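Local coordinates for Non-structural protein 11 (Prrsv 16244b, PDB 5EYI) that probably cleaves the 5'-polyuridines made during viral replication, acting as a uridylate-specific endoribonuclease that helps the virus escape host double-stranded RNA sensors, at residues A[109-117]-A[148-159]. The protein carries 1 engineered substitution. Numbering follows the deposited sequence.
Sequences RIEVDCREY and VTSRYLPRVLPK. With SO4 (sulfate ion), chain C.
The guanidinium of Arg115 reaches into the curve of 148-159 and meets the carbonyl of Pro154 end-on, NH1 and NH2 both donating to the one oxygen. Pro154 O lies in the guanidinium plane, 2.9 Å from Arg115 NH1; Arg115 NH2 uses a lone pair of that carbonyl, whereas NH1 comes from above the carbonyl plane. The arm is extended from CG to NE (chi2 -163°, chi3 179°), which carries the charged end past Val148 O to Pro154. Asp113, the positive-phi residue of the Schellman motif ending helix 109-112, fixes the group's rotation: its OD1 takes NE (2.9 Å) and NH2 of Arg115 in a side-on salt bridge. Leu157 comes from the opposite direction, its CD1 over one guanidinium face. A water donates to both Asp113 OD2 and Arg155 O.

Val148 splits its methyls: CG1 sits over one face of the Arg109 guanidinium, 3.9 Å from NE, while CG2 packs on Ile110 CG1 at 4.0 Å. The other branch of Ile110, CG2, lies against Pro158 O (3.4 Å). Arg109 NH1 donates to Glu116 O (2.9 Å), which lies in the guanidinium plane, and forms a salt bridge with Glu122. Thr149 crosses Tyr117 at about a right angle, CB over the ring face in a CH-pi contact 4.2 Å from its centroid; a water joins their hydroxyls, and Thr149 OG1 is also hydrogen-bonded to His147. Within the NendoU domain, the contact ties the helix end to the loop following predicted catalytic His146: beside apolar packing round Val148, one arginine bridges carboxylate and carbonyl, which probably holds its charge in place.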
# COMPACT_ATOMS: atom_id res chain seq x y z
N ARG A 109 -5.91 -22.31 8.34
CA ARG A 109 -6.15 -21.98 9.75
C ARG A 109 -7.54 -21.42 10.00
O ARG A 109 -8.18 -21.74 11.02
CB ARG A 109 -5.10 -21.01 10.28
CG ARG A 109 -3.83 -21.73 10.69
CD ARG A 109 -2.80 -20.77 11.20
NE ARG A 109 -2.16 -20.02 10.14
CZ ARG A 109 -1.13 -19.20 10.31
NH1 ARG A 109 -0.59 -19.06 11.52
NH2 ARG A 109 -0.62 -18.55 9.27
N ILE A 110 -8.01 -20.58 9.08
CA ILE A 110 -9.38 -20.07 9.16
C ILE A 110 -10.40 -21.22 9.14
O ILE A 110 -11.29 -21.27 9.98
CB ILE A 110 -9.66 -19.02 8.06
CG1 ILE A 110 -8.92 -17.71 8.40
CG2 ILE A 110 -11.15 -18.72 7.93
CD1 ILE A 110 -8.69 -16.81 7.20
N GLU A 111 -10.24 -22.18 8.23
CA GLU A 111 -11.24 -23.23 8.05
C GLU A 111 -11.31 -24.16 9.27
O GLU A 111 -12.40 -24.55 9.65
CB GLU A 111 -11.02 -24.03 6.77
CG GLU A 111 -11.43 -23.30 5.49
CD GLU A 111 -10.42 -22.25 5.04
OE1 GLU A 111 -9.35 -22.10 5.68
OE2 GLU A 111 -10.70 -21.55 4.04
N VAL A 112 -10.17 -24.48 9.88
CA VAL A 112 -10.17 -25.31 11.10
C VAL A 112 -10.26 -24.51 12.39
O VAL A 112 -10.38 -25.10 13.45
CB VAL A 112 -8.98 -26.29 11.18
CG1 VAL A 112 -8.90 -27.11 9.91
CG2 VAL A 112 -7.66 -25.60 11.45
N ASP A 113 -10.21 -23.17 12.30
CA ASP A 113 -10.22 -22.26 13.45
C ASP A 113 -9.00 -22.43 14.36
O ASP A 113 -9.09 -22.30 15.58
CB ASP A 113 -11.53 -22.38 14.25
CG ASP A 113 -11.81 -21.13 15.09
OD1 ASP A 113 -11.43 -20.02 14.69
OD2 ASP A 113 -12.43 -21.28 16.15
N CYS A 114 -7.84 -22.71 13.75
CA CYS A 114 -6.59 -22.71 14.49
C CYS A 114 -5.99 -21.32 14.43
O CYS A 114 -5.67 -20.83 13.35
CB CYS A 114 -5.61 -23.71 13.90
SG CYS A 114 -4.03 -23.71 14.79
N ARG A 115 -5.84 -20.68 15.59
CA ARG A 115 -5.33 -19.30 15.65
C ARG A 115 -3.91 -19.21 16.22
O ARG A 115 -3.53 -18.19 16.77
CB ARG A 115 -6.30 -18.45 16.45
CG ARG A 115 -7.72 -18.65 15.95
CD ARG A 115 -8.64 -17.57 16.41
NE ARG A 115 -9.98 -17.78 15.88
CZ ARG A 115 -10.96 -16.89 15.91
NH1 ARG A 115 -10.77 -15.67 16.43
NH2 ARG A 115 -12.14 -17.21 15.40
N GLU A 116 -3.14 -20.28 16.03
CA GLU A 116 -1.76 -20.35 16.49
C GLU A 116 -0.82 -20.00 15.35
O GLU A 116 -1.14 -20.18 14.17
CB GLU A 116 -1.45 -21.77 16.97
CG GLU A 116 -2.41 -22.34 18.01
CD GLU A 116 -2.48 -21.51 19.29
OE1 GLU A 116 -1.42 -21.05 19.77
OE2 GLU A 116 -3.60 -21.31 19.81
N TYR A 117 0.35 -19.51 15.72
CA TYR A 117 1.47 -19.36 14.80
C TYR A 117 1.89 -20.74 14.30
O TYR A 117 1.78 -21.71 15.03
CB TYR A 117 2.65 -18.69 15.49
CG TYR A 117 2.41 -17.25 15.88
CD1 TYR A 117 2.28 -16.26 14.90
CD2 TYR A 117 2.32 -16.87 17.21
CE1 TYR A 117 2.06 -14.93 15.25
CE2 TYR A 117 2.10 -15.54 17.57
CZ TYR A 117 1.98 -14.58 16.59
OH TYR A 117 1.77 -13.27 16.95
N VAL A 148 -4.96 -14.05 11.34
CA VAL A 148 -5.72 -15.05 12.07
C VAL A 148 -5.19 -15.26 13.50
O VAL A 148 -5.92 -15.75 14.36
CB VAL A 148 -5.73 -16.40 11.31
CG1 VAL A 148 -4.37 -17.08 11.39
CG2 VAL A 148 -6.85 -17.30 11.82
N THR A 149 -3.93 -14.90 13.72
CA THR A 149 -3.30 -14.93 15.03
C THR A 149 -3.45 -13.62 15.84
O THR A 149 -3.00 -13.56 16.99
CB THR A 149 -1.79 -15.25 14.88
OG1 THR A 149 -1.14 -14.25 14.08
CG2 THR A 149 -1.59 -16.62 14.21
N SER A 150 -4.10 -12.60 15.27
CA SER A 150 -4.20 -11.29 15.91
C SER A 150 -5.11 -11.29 17.13
O SER A 150 -5.90 -12.21 17.36
CB SER A 150 -4.68 -10.22 14.93
OG SER A 150 -3.83 -10.11 13.80
N ARG A 151 -4.99 -10.22 17.91
CA ARG A 151 -5.91 -9.98 19.02
C ARG A 151 -7.25 -9.45 18.53
O ARG A 151 -7.41 -9.09 17.35
CB ARG A 151 -5.31 -8.97 19.98
CG ARG A 151 -4.12 -9.51 20.74
CD ARG A 151 -3.44 -8.38 21.48
NE ARG A 151 -2.32 -8.85 22.29
CZ ARG A 151 -1.28 -8.09 22.67
NH1 ARG A 151 -1.20 -6.81 22.32
NH2 ARG A 151 -0.31 -8.63 23.40
N TYR A 152 -8.21 -9.44 19.45
CA TYR A 152 -9.50 -8.77 19.29
C TYR A 152 -10.43 -9.38 18.21
O TYR A 152 -11.42 -8.75 17.80
CB TYR A 152 -9.27 -7.27 19.06
CG TYR A 152 -8.27 -6.67 20.05
CD1 TYR A 152 -8.42 -6.87 21.42
CD2 TYR A 152 -7.17 -5.93 19.61
CE1 TYR A 152 -7.51 -6.34 22.32
CE2 TYR A 152 -6.25 -5.41 20.51
CZ TYR A 152 -6.42 -5.62 21.86
OH TYR A 152 -5.53 -5.12 22.77
N LEU A 153 -10.15 -10.60 17.78
CA LEU A 153 -10.91 -11.22 16.69
C LEU A 153 -12.20 -11.85 17.21
O LEU A 153 -12.25 -12.28 18.37
CB LEU A 153 -10.10 -12.29 15.99
CG LEU A 153 -8.79 -11.85 15.34
CD1 LEU A 153 -8.22 -13.04 14.60
CD2 LEU A 153 -8.97 -10.64 14.43
N PRO A 154 -13.24 -11.91 16.36
CA PRO A 154 -14.48 -12.59 16.75
C PRO A 154 -14.35 -14.10 16.63
O PRO A 154 -13.39 -14.59 16.05
CB PRO A 154 -15.48 -12.06 15.74
CG PRO A 154 -14.66 -11.84 14.51
CD PRO A 154 -13.30 -11.41 14.98
N ARG A 155 -15.34 -14.82 17.13
CA ARG A 155 -15.34 -16.28 17.06
C ARG A 155 -15.56 -16.84 15.64
O ARG A 155 -15.00 -17.88 15.32
CB ARG A 155 -16.34 -16.88 18.05
CG ARG A 155 -15.84 -16.83 19.49
CD ARG A 155 -16.94 -17.16 20.48
NE ARG A 155 -17.45 -18.53 20.33
CZ ARG A 155 -17.05 -19.60 21.03
NH1 ARG A 155 -16.10 -19.52 21.96
NH2 ARG A 155 -17.61 -20.78 20.78
N VAL A 156 -16.35 -16.18 14.81
CA VAL A 156 -16.57 -16.67 13.43
C VAL A 156 -15.83 -15.78 12.45
O VAL A 156 -16.03 -14.58 12.41
CB VAL A 156 -18.07 -16.97 13.06
CG1 VAL A 156 -19.08 -16.37 14.02
CG2 VAL A 156 -18.42 -16.63 11.60
N LEU A 157 -14.93 -16.41 11.70
CA LEU A 157 -14.15 -15.76 10.67
C LEU A 157 -14.64 -16.27 9.32
O LEU A 157 -14.73 -17.48 9.11
CB LEU A 157 -12.67 -16.10 10.84
CG LEU A 157 -12.06 -15.68 12.19
CD1 LEU A 157 -10.59 -16.11 12.28
CD2 LEU A 157 -12.18 -14.18 12.42
N PRO A 158 -14.98 -15.35 8.39
CA PRO A 158 -15.40 -15.81 7.07
C PRO A 158 -14.34 -16.69 6.39
O PRO A 158 -13.13 -16.40 6.49
CB PRO A 158 -15.59 -14.52 6.28
CG PRO A 158 -15.82 -13.46 7.31
CD PRO A 158 -15.09 -13.89 8.54
N LYS A 159 -14.78 -17.75 5.72
CA LYS A 159 -13.88 -18.68 5.05
C LYS A 159 -13.55 -18.15 3.67
O LYS A 159 -14.06 -18.63 2.66
CB LYS A 159 -14.49 -20.08 4.98
CG LYS A 159 -14.67 -20.72 6.35
CD LYS A 159 -15.57 -21.93 6.24
CE LYS A 159 -15.70 -22.66 7.56
NZ LYS A 159 -16.38 -23.97 7.34
S SO4 C . -1.99 -11.91 23.80
O1 SO4 C . -2.07 -13.35 24.14
O2 SO4 C . -2.20 -11.07 25.00
O3 SO4 C . -3.06 -11.69 22.80
O4 SO4 C . -0.68 -11.48 23.24
O HOH W 1 -13.95 -19.43 17.18
O HOH W 2 -4.08 -16.14 18.80
O HOH W 3 0.18 -12.26 15.30